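Local coordinates for lipolytic enzyme, G-D-S-L family (Bacteroides thetaiotaomicron, PDB 7BR2), which metabolizes the drug diltiazem in the gut, acting as a serine esterase of the SGNH (GDSL) hydrolase family, at residues C372-F377 / G381-N386; N397-K400 / L404-R407; G324-A329 / K333-A338; N233-A238 / A243-G248. All coordinates share one frame; numbering follows the deposited sequence.

Contact 1 of 4, residues C372-F377 / G381-N386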
loop_
_atom_site.group_PDB
_atom_site.type_symbol
_atom_site.label_atom_id
_atom_site.label_comp_id
_atom_site.label_asym_id
_atom_site.label_seq_id
_atom_site.Cartn_x
_atom_site.Cartn_y
_atom_site.Cartn_z
ATOM N N CYS A 372 -14.310 -7.998 16.507
ATOM C CA CYS A 372 -15.321 -8.579 17.388
ATOM C C CYS A 372 -14.888 -9.960 17.863
ATOM O O CYS A 372 -14.991 -10.287 19.056
ATOM C CB CYS A 372 -16.681 -8.637 16.682
ATOM S SG CYS A 372 -17.401 -6.985 16.495
ATOM N N GLN A 373 -14.287 -10.732 16.965
ATOM C CA GLN A 373 -13.983 -12.115 17.311
ATOM C C GLN A 373 -12.797 -12.211 18.262
ATOM O O GLN A 373 -12.879 -12.890 19.290
ATOM C CB GLN A 373 -13.741 -12.949 16.046
ATOM C CG GLN A 373 -15.039 -13.331 15.311
ATOM C CD GLN A 373 -16.001 -14.185 16.156
ATOM O OE1 GLN A 373 -15.645 -14.654 17.233
ATOM N NE2 GLN A 373 -17.218 -14.401 15.647
ATOM N N PHE A 374 -11.673 -11.570 17.928
ATOM C CA PHE A 374 -10.468 -11.746 18.734
ATOM C C PHE A 374 -10.302 -10.689 19.826
ATOM O O PHE A 374 -9.691 -10.971 20.866
ATOM C CB PHE A 374 -9.240 -11.773 17.821
ATOM C CG PHE A 374 -9.270 -12.899 16.845
ATOM C CD1 PHE A 374 -8.872 -14.168 17.218
ATOM C CD2 PHE A 374 -9.733 -12.700 15.548
ATOM C CE1 PHE A 374 -8.927 -15.218 16.306
ATOM C CE2 PHE A 374 -9.786 -13.737 14.635
ATOM C CZ PHE A 374 -9.387 -15.001 15.015
ATOM N N GLY A 375 -10.849 -9.495 19.637
ATOM C CA GLY A 375 -10.791 -8.469 20.652
ATOM C C GLY A 375 -11.888 -8.543 21.694
ATOM O O GLY A 375 -11.808 -7.826 22.693
ATOM N N PHE A 376 -12.912 -9.388 21.502
ATOM C CA PHE A 376 -13.924 -9.566 22.543
ATOM C C PHE A 376 -14.307 -11.032 22.764
ATOM O O PHE A 376 -14.205 -11.533 23.888
ATOM C CB PHE A 376 -15.179 -8.742 22.244
ATOM C CG PHE A 376 -16.292 -8.996 23.202
ATOM C CD1 PHE A 376 -16.241 -8.488 24.493
ATOM C CD2 PHE A 376 -17.396 -9.747 22.825
ATOM C CE1 PHE A 376 -17.268 -8.722 25.391
ATOM C CE2 PHE A 376 -18.427 -9.980 23.717
ATOM C CZ PHE A 376 -18.362 -9.465 25.006
ATOM N N PHE A 377 -14.746 -11.734 21.711
ATOM C CA PHE A 377 -15.367 -13.045 21.916
ATOM C C PHE A 377 -14.372 -14.110 22.356
ATOM O O PHE A 377 -14.741 -14.999 23.128
ATOM C CB PHE A 377 -16.101 -13.500 20.649
ATOM C CG PHE A 377 -17.415 -12.827 20.464
ATOM C CD1 PHE A 377 -18.414 -12.991 21.410
ATOM C CD2 PHE A 377 -17.662 -12.025 19.362
ATOM C CE1 PHE A 377 -19.634 -12.354 21.274
ATOM C CE2 PHE A 377 -18.891 -11.387 19.212
ATOM C CZ PHE A 377 -19.878 -11.554 20.171
ATOM N N GLY A 381 -14.514 -17.159 25.615
ATOM C CA GLY A 381 -14.693 -18.546 25.214
ATOM C C GLY A 381 -15.706 -18.725 24.106
ATOM O O GLY A 381 -16.341 -19.784 24.012
ATOM N N LEU A 382 -15.867 -17.715 23.248
ATOM C CA LEU A 382 -16.894 -17.749 22.219
ATOM C C LEU A 382 -16.321 -17.423 20.841
ATOM O O LEU A 382 -17.067 -17.038 19.939
ATOM C CB LEU A 382 -18.028 -16.785 22.576
ATOM C CG LEU A 382 -18.899 -17.278 23.736
ATOM C CD1 LEU A 382 -19.724 -16.161 24.331
ATOM C CD2 LEU A 382 -19.791 -18.413 23.247
ATOM N N LEU A 383 -15.022 -17.621 20.650
ATOM C CA LEU A 383 -14.403 -17.365 19.357
ATOM C C LEU A 383 -15.117 -18.163 18.266
ATOM O O LEU A 383 -15.221 -19.391 18.354
ATOM C CB LEU A 383 -12.917 -17.731 19.413
ATOM C CG LEU A 383 -12.146 -17.540 18.103
ATOM C CD1 LEU A 383 -12.181 -16.068 17.656
ATOM C CD2 LEU A 383 -10.709 -18.013 18.234
ATOM N N PHE A 384 -15.639 -17.455 17.261
ATOM C CA PHE A 384 -16.339 -18.047 16.118
ATOM C C PHE A 384 -17.613 -18.788 16.529
ATOM O O PHE A 384 -18.139 -19.597 15.756
ATOM C CB PHE A 384 -15.417 -18.993 15.323
ATOM C CG PHE A 384 -14.230 -18.310 14.692
ATOM C CD1 PHE A 384 -14.342 -17.030 14.158
ATOM C CD2 PHE A 384 -12.988 -18.931 14.677
ATOM C CE1 PHE A 384 -13.237 -16.396 13.569
ATOM C CE2 PHE A 384 -11.867 -18.300 14.094
ATOM C CZ PHE A 384 -11.992 -17.033 13.547
ATOM N N ALA A 385 -18.124 -18.526 17.738
ATOM C CA ALA A 385 -19.378 -19.149 18.159
ATOM C C ALA A 385 -20.525 -18.733 17.241
ATOM O O ALA A 385 -21.249 -19.586 16.712
ATOM C CB ALA A 385 -19.689 -18.789 19.615
ATOM N N ASN A 386 -20.682 -17.424 17.027
ATOM C CA ASN A 386 -21.648 -16.861 16.085
ATOM C C ASN A 386 -23.041 -17.433 16.316
ATOM O O ASN A 386 -23.737 -17.839 15.380
ATOM C CB ASN A 386 -21.177 -17.083 14.640
ATOM C CG ASN A 386 -19.960 -16.235 14.292
ATOM O OD1 ASN A 386 -19.788 -15.138 14.807
ATOM N ND2 ASN A 386 -19.099 -16.759 13.455
HETATM O O HOH W 1 -18.705 -15.420 18.156
#
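Gly381 and Leu382 end the helix that runs to Phe377, and the loop after them illustrates how a single polar side chain can help to consolidate a helix stop. Gly381, with its positive phi, is the C-prime residue of a Schellman motif: its own N bonds to Gln378 O, while Leu382 N donates to Phe377 O at 2.9 Å. CB of Leu382 lies 4.0 Å from CD1 of the Phe377 ring, and its carbonyl O accepts from an ordered water. With CG anti to the backbone N (chi1 179°) and the chain bent back at chi2, Leu383 lays CD1 over one face of the Phe374 ring, 4.0 Å from the centroid, in a CH-pi contact. Phe384, within a type II turn from Leu382 to Ala385, gives its N-H to Gln373 OE1 at 2.8 Å, almost straight (171°) but from above the amide plane. Its CZ touches Phe374 CZ at 3.6 Å, the two ring planes standing nearly perpendicular in an oblique pairing. Asn386 N donates to the same water, which also accepts from Gln373 NE2; the Asn386 amide itself is anchored by Tyr369, farther back on the helix. Were Gln373 an alanine, the N-H of Phe384 would probably be left without its acceptor and the water without one of its donors, freeing the turn to shift. The chemistry thus implies a loop fixed in two ways: polar bonds through one amide and one water hold Leu382, Phe384 and Asn386, while the rings and Leu383 close over the helix flank.

Contact 2 of 4, residues N397-K400 / L404-R407; sequences NVEK and LKGR
Glu399 and Asn397 bring the flat groups, a carboxylate and an amide, and they are used in contrasting ways against Lys405 and Leu404. Both carboxylate oxygens of Glu399 are approached by one ammonium: Lys405 NZ stands 3.5 Å from OE2 and 3.7 Å from OE1, a salt bridge whose hydrogen bond to OE2 is weak. The amide of Asn397 instead turns from the partner segment, with ND2 donating to Val393 O one helical turn back, and its CB alone meets Leu404, 4.0 Å from CD2. Glu399 is bent at chi2 (-42°), which brings its carboxylate round to an extended lysine chain. Between these two contacts lies Val398. Its carbonyl O sits 3.6 Å from Lys405 CB, and its CG1 meets Leu404 CD2 at 4.1 Å, the two side chains crossing at about a right angle. The arrangement is a corner between helix 388-397 and the short helix 402-406, with Leu404 also packed on Trp371 and Phe376 of helix 344-377. The chemistry is divided accordingly: aliphatic groups meet on the buried side of the corner, while a loose ion pair joins its exposed flank and probably adds only modest electrostatic attraction.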
loop_
_atom_site.group_PDB
_atom_site.type_symbol
_atom_site.label_atom_id
_atom_site.label_comp_id
_atom_site.label_asym_id
_atom_site.label_seq_id
_atom_site.Cartn_x
_atom_site.Cartn_y
_atom_site.Cartn_z
ATOM N N ASN A 397 -22.396 -7.153 27.648
ATOM C CA ASN A 397 -21.206 -6.319 27.747
ATOM C C ASN A 397 -21.257 -4.985 27.013
ATOM O O ASN A 397 -20.334 -4.186 27.184
ATOM C CB ASN A 397 -19.981 -7.106 27.260
ATOM C CG ASN A 397 -19.435 -8.022 28.324
ATOM O OD1 ASN A 397 -18.531 -7.637 29.057
ATOM N ND2 ASN A 397 -19.982 -9.238 28.425
ATOM N N VAL A 398 -22.281 -4.708 26.203
ATOM C CA VAL A 398 -22.172 -3.498 25.380
ATOM C C VAL A 398 -22.239 -2.213 26.210
ATOM O O VAL A 398 -21.637 -1.202 25.835
ATOM C CB VAL A 398 -23.233 -3.481 24.267
ATOM C CG1 VAL A 398 -22.898 -4.510 23.193
ATOM C CG2 VAL A 398 -24.624 -3.704 24.845
ATOM N N GLU A 399 -22.916 -2.223 27.360
ATOM C CA GLU A 399 -23.056 -0.979 28.119
ATOM C C GLU A 399 -21.763 -0.541 28.794
ATOM O O GLU A 399 -21.632 0.624 29.174
ATOM C CB GLU A 399 -24.162 -1.119 29.162
ATOM C CG GLU A 399 -25.559 -1.106 28.559
ATOM C CD GLU A 399 -25.731 -0.045 27.468
ATOM O OE1 GLU A 399 -25.328 1.126 27.662
ATOM O OE2 GLU A 399 -26.273 -0.393 26.399
ATOM N N LYS A 400 -20.799 -1.443 28.915
ATOM C CA LYS A 400 -19.523 -1.186 29.563
ATOM C C LYS A 400 -18.356 -1.354 28.596
ATOM O O LYS A 400 -17.209 -1.467 29.029
ATOM C CB LYS A 400 -19.438 -2.144 30.760
ATOM C CG LYS A 400 -19.461 -3.581 30.280
ATOM C CD LYS A 400 -19.906 -4.610 31.317
ATOM C CE LYS A 400 -18.852 -5.007 32.319
ATOM N NZ LYS A 400 -19.390 -6.055 33.250
ATOM N N LEU A 404 -17.286 -2.206 21.569
ATOM C CA LEU A 404 -18.153 -3.320 21.205
ATOM C C LEU A 404 -19.555 -2.837 20.863
ATOM O O LEU A 404 -20.157 -3.314 19.898
ATOM C CB LEU A 404 -18.199 -4.357 22.334
ATOM C CG LEU A 404 -18.947 -5.670 22.073
ATOM C CD1 LEU A 404 -18.195 -6.554 21.096
ATOM C CD2 LEU A 404 -19.223 -6.404 23.361
ATOM N N LYS A 405 -20.066 -1.844 21.601
ATOM C CA LYS A 405 -21.385 -1.312 21.282
ATOM C C LYS A 405 -21.386 -0.659 19.910
ATOM O O LYS A 405 -22.380 -0.734 19.187
ATOM C CB LYS A 405 -21.829 -0.284 22.324
ATOM C CG LYS A 405 -23.290 0.140 22.155
ATOM C CD LYS A 405 -23.728 1.186 23.163
ATOM C CE LYS A 405 -25.233 1.135 23.329
ATOM N NZ LYS A 405 -25.757 2.238 24.172
ATOM N N GLY A 406 -20.286 -0.003 19.539
ATOM C CA GLY A 406 -20.220 0.578 18.211
ATOM C C GLY A 406 -20.252 -0.443 17.092
ATOM O O GLY A 406 -20.670 -0.118 15.978
ATOM N N ARG A 407 -19.862 -1.680 17.369
ATOM C CA ARG A 407 -19.839 -2.720 16.354
ATOM C C ARG A 407 -20.969 -3.733 16.463
ATOM O O ARG A 407 -20.950 -4.719 15.724
ATOM C CB ARG A 407 -18.485 -3.433 16.339
ATOM C CG ARG A 407 -17.381 -2.586 15.731
ATOM C CD ARG A 407 -16.335 -2.106 16.690
ATOM N NE ARG A 407 -15.514 -1.108 16.019
ATOM C CZ ARG A 407 -15.817 0.186 15.966
ATOM N NH1 ARG A 407 -16.910 0.634 16.558
ATOM N NH2 ARG A 407 -15.023 1.033 15.329
#

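Contact 3 of 4, residues G324-A329 / K333-A338; sequences GTWDAA and KGINLA
Ala329 O accepts from Lys333 N at 2.9 Å, an i to i+4 bond within the short helix 328-333, and this helix makes the segments a strand-helix-strand connection. It carries the chain from strand 321-327, outermost in an antiparallel sheet, to strand 335-336, outermost in a mixed sheet. The start of the helix is fixed by Asp327, the N-cap residue, whose OD1 takes the N-H of Ala329 at 2.7 Å in an almost straight bond (176°). At the other end Gly334, with positive phi, leaves the helical conformation and lets the chain turn into the next strand. Between the two strands Trp326 and Ile335 point at each other. Ile335 lies over one indole face with two branches: CG2 makes a CH-pi contact 3.8 Å from the centroid of the five-membered ring, and CD1 lies 3.9 Å above the plane, over the middle of the indole. A chi1 of 57° places CG1 between the backbone N and carbonyl carbon, which carries CD1 to the indole alongside CG2. Beyond Ile335, Asn336 builds an Asx turn: its OD1, which also accepts from Glu303 N, receives Ala338 N at 3.0 Å.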
loop_
_atom_site.group_PDB
_atom_site.type_symbol
_atom_site.label_atom_id
_atom_site.label_comp_id
_atom_site.label_asym_id
_atom_site.label_seq_id
_atom_site.Cartn_x
_atom_site.Cartn_y
_atom_site.Cartn_z
ATOM N N GLY A 324 -2.774 17.512 -24.201
ATOM C CA GLY A 324 -2.120 18.776 -23.937
ATOM C C GLY A 324 -1.298 19.198 -25.138
ATOM O O GLY A 324 -1.315 18.562 -26.204
ATOM N N THR A 325 -0.567 20.288 -24.949
ATOM C CA THR A 325 0.281 20.829 -25.999
ATOM C C THR A 325 1.704 20.962 -25.484
ATOM O O THR A 325 1.936 21.423 -24.360
ATOM C CB THR A 325 -0.254 22.175 -26.499
ATOM O OG1 THR A 325 -1.558 21.981 -27.062
ATOM C CG2 THR A 325 0.653 22.755 -27.569
ATOM N N TRP A 326 2.655 20.532 -26.309
ATOM C CA TRP A 326 4.063 20.566 -25.957
ATOM C C TRP A 326 4.862 21.105 -27.136
ATOM O O TRP A 326 4.478 20.943 -28.299
ATOM C CB TRP A 326 4.597 19.172 -25.593
ATOM C CG TRP A 326 4.239 18.635 -24.221
ATOM C CD1 TRP A 326 4.997 18.705 -23.084
ATOM C CD2 TRP A 326 3.046 17.928 -23.858
ATOM N NE1 TRP A 326 4.348 18.092 -22.039
ATOM C CE2 TRP A 326 3.147 17.610 -22.489
ATOM C CE3 TRP A 326 1.898 17.540 -24.557
ATOM C CZ2 TRP A 326 2.146 16.921 -21.810
ATOM C CZ3 TRP A 326 0.909 16.858 -23.882
ATOM C CH2 TRP A 326 1.037 16.554 -22.525
ATOM N N ASP A 327 5.994 21.722 -26.829
ATOM C CA ASP A 327 6.978 21.977 -27.865
ATOM C C ASP A 327 7.805 20.727 -28.121
ATOM O O ASP A 327 8.067 19.931 -27.213
ATOM C CB ASP A 327 7.896 23.133 -27.503
ATOM C CG ASP A 327 8.824 23.477 -28.637
ATOM O OD1 ASP A 327 9.837 22.762 -28.803
ATOM O OD2 ASP A 327 8.512 24.417 -29.401
ATOM N N ALA A 328 8.221 20.561 -29.378
ATOM C CA ALA A 328 8.957 19.360 -29.748
ATOM C C ALA A 328 10.314 19.251 -29.072
ATOM O O ALA A 328 10.901 18.165 -29.092
ATOM C CB ALA A 328 9.131 19.291 -31.259
ATOM N N ALA A 329 10.824 20.322 -28.466
ATOM C CA ALA A 329 11.982 20.170 -27.595
ATOM C C ALA A 329 11.635 19.291 -26.397
ATOM O O ALA A 329 12.387 18.374 -26.042
ATOM C CB ALA A 329 12.489 21.540 -27.144
ATOM N N LYS A 333 12.833 15.527 -25.473
ATOM C CA LYS A 333 13.345 15.234 -24.143
ATOM C C LYS A 333 12.668 13.990 -23.577
ATOM O O LYS A 333 13.314 13.158 -22.931
ATOM C CB LYS A 333 13.043 16.429 -23.243
ATOM C CG LYS A 333 13.965 16.698 -22.099
ATOM C CD LYS A 333 14.289 18.192 -22.142
ATOM C CE LYS A 333 15.736 18.487 -21.799
ATOM N NZ LYS A 333 16.580 17.260 -21.903
ATOM N N GLY A 334 11.374 13.833 -23.862
ATOM C CA GLY A 334 10.540 12.763 -23.349
ATOM C C GLY A 334 9.512 13.324 -22.381
ATOM O O GLY A 334 9.877 14.055 -21.457
ATOM N N ILE A 335 8.237 12.993 -22.553
ATOM C CA ILE A 335 7.200 13.411 -21.615
ATOM C C ILE A 335 6.627 12.171 -20.931
ATOM O O ILE A 335 6.626 11.066 -21.491
ATOM C CB ILE A 335 6.089 14.235 -22.290
ATOM C CG1 ILE A 335 5.462 13.448 -23.434
ATOM C CG2 ILE A 335 6.637 15.567 -22.785
ATOM C CD1 ILE A 335 4.220 14.097 -23.963
ATOM N N ASN A 336 6.193 12.346 -19.684
ATOM C CA ASN A 336 5.653 11.242 -18.894
ATOM C C ASN A 336 4.145 11.146 -19.113
ATOM O O ASN A 336 3.379 11.989 -18.629
ATOM C CB ASN A 336 5.981 11.425 -17.414
ATOM C CG ASN A 336 5.599 10.221 -16.591
ATOM O OD1 ASN A 336 5.189 9.189 -17.139
ATOM N ND2 ASN A 336 5.772 10.323 -15.275
ATOM N N LEU A 337 3.713 10.130 -19.860
ATOM C CA LEU A 337 2.277 9.940 -20.049
ATOM C C LEU A 337 1.576 9.554 -18.744
ATOM O O LEU A 337 0.388 9.839 -18.579
ATOM C CB LEU A 337 2.013 8.889 -21.123
ATOM C CG LEU A 337 2.497 9.233 -22.529
ATOM C CD1 LEU A 337 2.095 8.127 -23.487
ATOM C CD2 LEU A 337 1.934 10.581 -22.955
ATOM N N ALA A 338 2.292 8.937 -17.797
ATOM C CA ALA A 338 1.690 8.564 -16.519
ATOM C C ALA A 338 1.314 9.756 -15.636
ATOM O O ALA A 338 0.620 9.557 -14.632
ATOM C CB ALA A 338 2.631 7.647 -15.748
#

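Contact 4 of 4, residues N233-A238 / A243-G248; sequences NMEINA and AVKAEG
Asn233 and Glu247 satisfy each other's backbone in both directions: Asn233 N donates to Glu247 O at 2.9 Å, and Glu247 N returns a matching bond to Asn233 O. Two residues on, Glu235 N donates to Lys245 O at 2.8 Å. That oxygen also receives a CA-H contact from Met234, whose CA lies 3.1 Å away. Met234 and Ile236 direct their own main-chain groups to the other neighbour, bonding with residues of strand 303-308, so that the strand is served on both edges. Strands 232-237 and 242-247 form an antiparallel beta hairpin at the margin of a mixed sheet, interrupted by a classic beta bulge in which Val244 and Lys245 both face Glu235. One carbonyl therefore serves two donors: Glu235 O accepts from Lys245 N at 3.0 Å, in the carbonyl plane and on a lone pair, and more weakly from Val244 N. Extended from a CG anti to the backbone N (chi1 -170°), Glu235 lies alongside Val244, OE2 3.8 Å from CG1. Its OE1 is 4.5 Å from Lys245 NZ, too far for a salt bridge, and makes a long, weak ion pair with Lys306. Shortening Glu235 to an alanine would probably uncover Val244 CG1 and leave Lys245 and Lys306 without this neighbouring negative charge. At the far end of the strand, Asn237 sets its CB against Val244 CG2, while its OD1 accepts from Lys240 N in the hairpin turn.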
loop_
_atom_site.group_PDB
_atom_site.type_symbol
_atom_site.label_atom_id
_atom_site.label_comp_id
_atom_site.label_asym_id
_atom_site.label_seq_id
_atom_site.Cartn_x
_atom_site.Cartn_y
_atom_site.Cartn_z
ATOM N N ASN A 233 8.701 2.729 -22.205
ATOM C CA ASN A 233 9.687 3.704 -22.673
ATOM C C ASN A 233 9.731 3.593 -24.192
ATOM O O ASN A 233 10.284 2.633 -24.736
ATOM C CB ASN A 233 11.052 3.439 -22.038
ATOM C CG ASN A 233 11.975 4.658 -22.079
ATOM O OD1 ASN A 233 11.744 5.600 -22.825
ATOM N ND2 ASN A 233 13.042 4.620 -21.289
ATOM N N MET A 234 9.113 4.547 -24.877
ATOM C CA MET A 234 9.080 4.519 -26.330
ATOM C C MET A 234 9.759 5.769 -26.882
ATOM O O MET A 234 9.586 6.880 -26.360
ATOM C CB MET A 234 7.652 4.416 -26.867
ATOM C CG MET A 234 6.842 5.664 -26.645
ATOM S SD MET A 234 5.083 5.342 -26.602
ATOM C CE MET A 234 4.778 5.610 -24.860
ATOM N N GLU A 235 10.537 5.564 -27.940
ATOM C CA GLU A 235 11.218 6.633 -28.652
ATOM C C GLU A 235 10.976 6.430 -30.135
ATOM O O GLU A 235 11.369 5.393 -30.687
ATOM C CB GLU A 235 12.720 6.650 -28.372
ATOM C CG GLU A 235 13.418 7.898 -28.898
ATOM C CD GLU A 235 14.927 7.869 -28.697
ATOM O OE1 GLU A 235 15.408 7.298 -27.691
ATOM O OE2 GLU A 235 15.635 8.423 -29.563
ATOM N N ILE A 236 10.331 7.418 -30.758
ATOM C CA ILE A 236 10.031 7.436 -32.184
ATOM C C ILE A 236 10.813 8.568 -32.843
ATOM O O ILE A 236 10.706 9.732 -32.433
ATOM C CB ILE A 236 8.522 7.601 -32.443
ATOM C CG1 ILE A 236 7.746 6.353 -32.006
ATOM C CG2 ILE A 236 8.266 7.980 -33.894
ATOM C CD1 ILE A 236 7.303 6.349 -30.565
ATOM N N ASN A 237 11.573 8.233 -33.881
ATOM C CA ASN A 237 12.190 9.250 -34.722
ATOM C C ASN A 237 11.246 9.592 -35.867
ATOM O O ASN A 237 10.920 8.732 -36.693
ATOM C CB ASN A 237 13.564 8.789 -35.217
ATOM C CG ASN A 237 14.221 9.804 -36.144
ATOM O OD1 ASN A 237 13.726 10.062 -37.241
ATOM N ND2 ASN A 237 15.278 10.454 -35.665
ATOM N N ALA A 238 10.832 10.859 -35.925
ATOM C CA ALA A 238 9.815 11.255 -36.891
ATOM C C ALA A 238 10.322 11.192 -38.326
ATOM O O ALA A 238 9.563 10.829 -39.228
ATOM C CB ALA A 238 9.303 12.658 -36.564
ATOM N N ALA A 243 10.472 2.893 -34.761
ATOM C CA ALA A 243 10.624 3.141 -33.339
ATOM C C ALA A 243 12.064 2.886 -32.942
ATOM O O ALA A 243 12.612 1.819 -33.228
ATOM C CB ALA A 243 9.690 2.249 -32.527
ATOM N N VAL A 244 12.684 3.870 -32.295
ATOM C CA VAL A 244 14.038 3.682 -31.786
ATOM C C VAL A 244 14.012 2.874 -30.503
ATOM O O VAL A 244 14.884 2.031 -30.263
ATOM C CB VAL A 244 14.738 5.040 -31.591
ATOM C CG1 VAL A 244 16.098 4.853 -30.909
ATOM C CG2 VAL A 244 14.905 5.746 -32.925
ATOM N N LYS A 245 12.999 3.096 -29.675
ATOM C CA LYS A 245 12.901 2.413 -28.397
ATOM C C LYS A 245 11.459 1.976 -28.186
ATOM O O LYS A 245 10.533 2.765 -28.392
ATOM C CB LYS A 245 13.347 3.353 -27.267
ATOM C CG LYS A 245 14.039 2.720 -26.087
ATOM C CD LYS A 245 14.506 3.822 -25.131
ATOM C CE LYS A 245 16.028 3.931 -25.069
ATOM N NZ LYS A 245 16.470 4.871 -23.994
ATOM N N ALA A 246 11.276 0.719 -27.774
ATOM C CA ALA A 246 9.949 0.191 -27.498
ATOM C C ALA A 246 10.066 -0.771 -26.313
ATOM O O ALA A 246 9.910 -1.988 -26.434
ATOM C CB ALA A 246 9.351 -0.489 -28.730
ATOM N N GLU A 247 10.387 -0.212 -25.147
ATOM C CA GLU A 247 10.562 -0.979 -23.925
ATOM C C GLU A 247 9.213 -1.102 -23.224
ATOM O O GLU A 247 8.537 -0.092 -22.971
ATOM C CB GLU A 247 11.590 -0.298 -23.018
ATOM C CG GLU A 247 12.997 -0.315 -23.596
ATOM C CD GLU A 247 13.968 0.607 -22.870
ATOM O OE1 GLU A 247 15.148 0.658 -23.277
ATOM O OE2 GLU A 247 13.538 1.347 -21.962
ATOM N N GLY A 248 8.822 -2.339 -22.924
ATOM C CA GLY A 248 7.546 -2.572 -22.288
ATOM C C GLY A 248 6.361 -2.264 -23.163
ATOM O O GLY A 248 5.263 -2.043 -22.647
#

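Overall arrangement
The four contacts form two pairs on opposite sides of the molecule's centre, about 57 to 62 Å apart between centres. In sequence contact 4 comes first, then contacts 3, 1 and 2. Contacts 3 and 4, about 14 Å apart, both reach the mixed sheet, contact 4 through strands 232-237 and 242-247 at one margin and contact 3 through strand 335-336 at the other; Leu337 CD1 meets Met234 CE at 3.9 Å. Contacts 1 and 2, likewise about 14 Å apart, meet chiefly round Phe376, whose CZ touches Leu404 CD2 and Asn397 CB, and where Cys372 packs on Arg407. Both pairs are peripheral, and none includes the five-stranded parallel sheet expected as an SGNH hydrolase core.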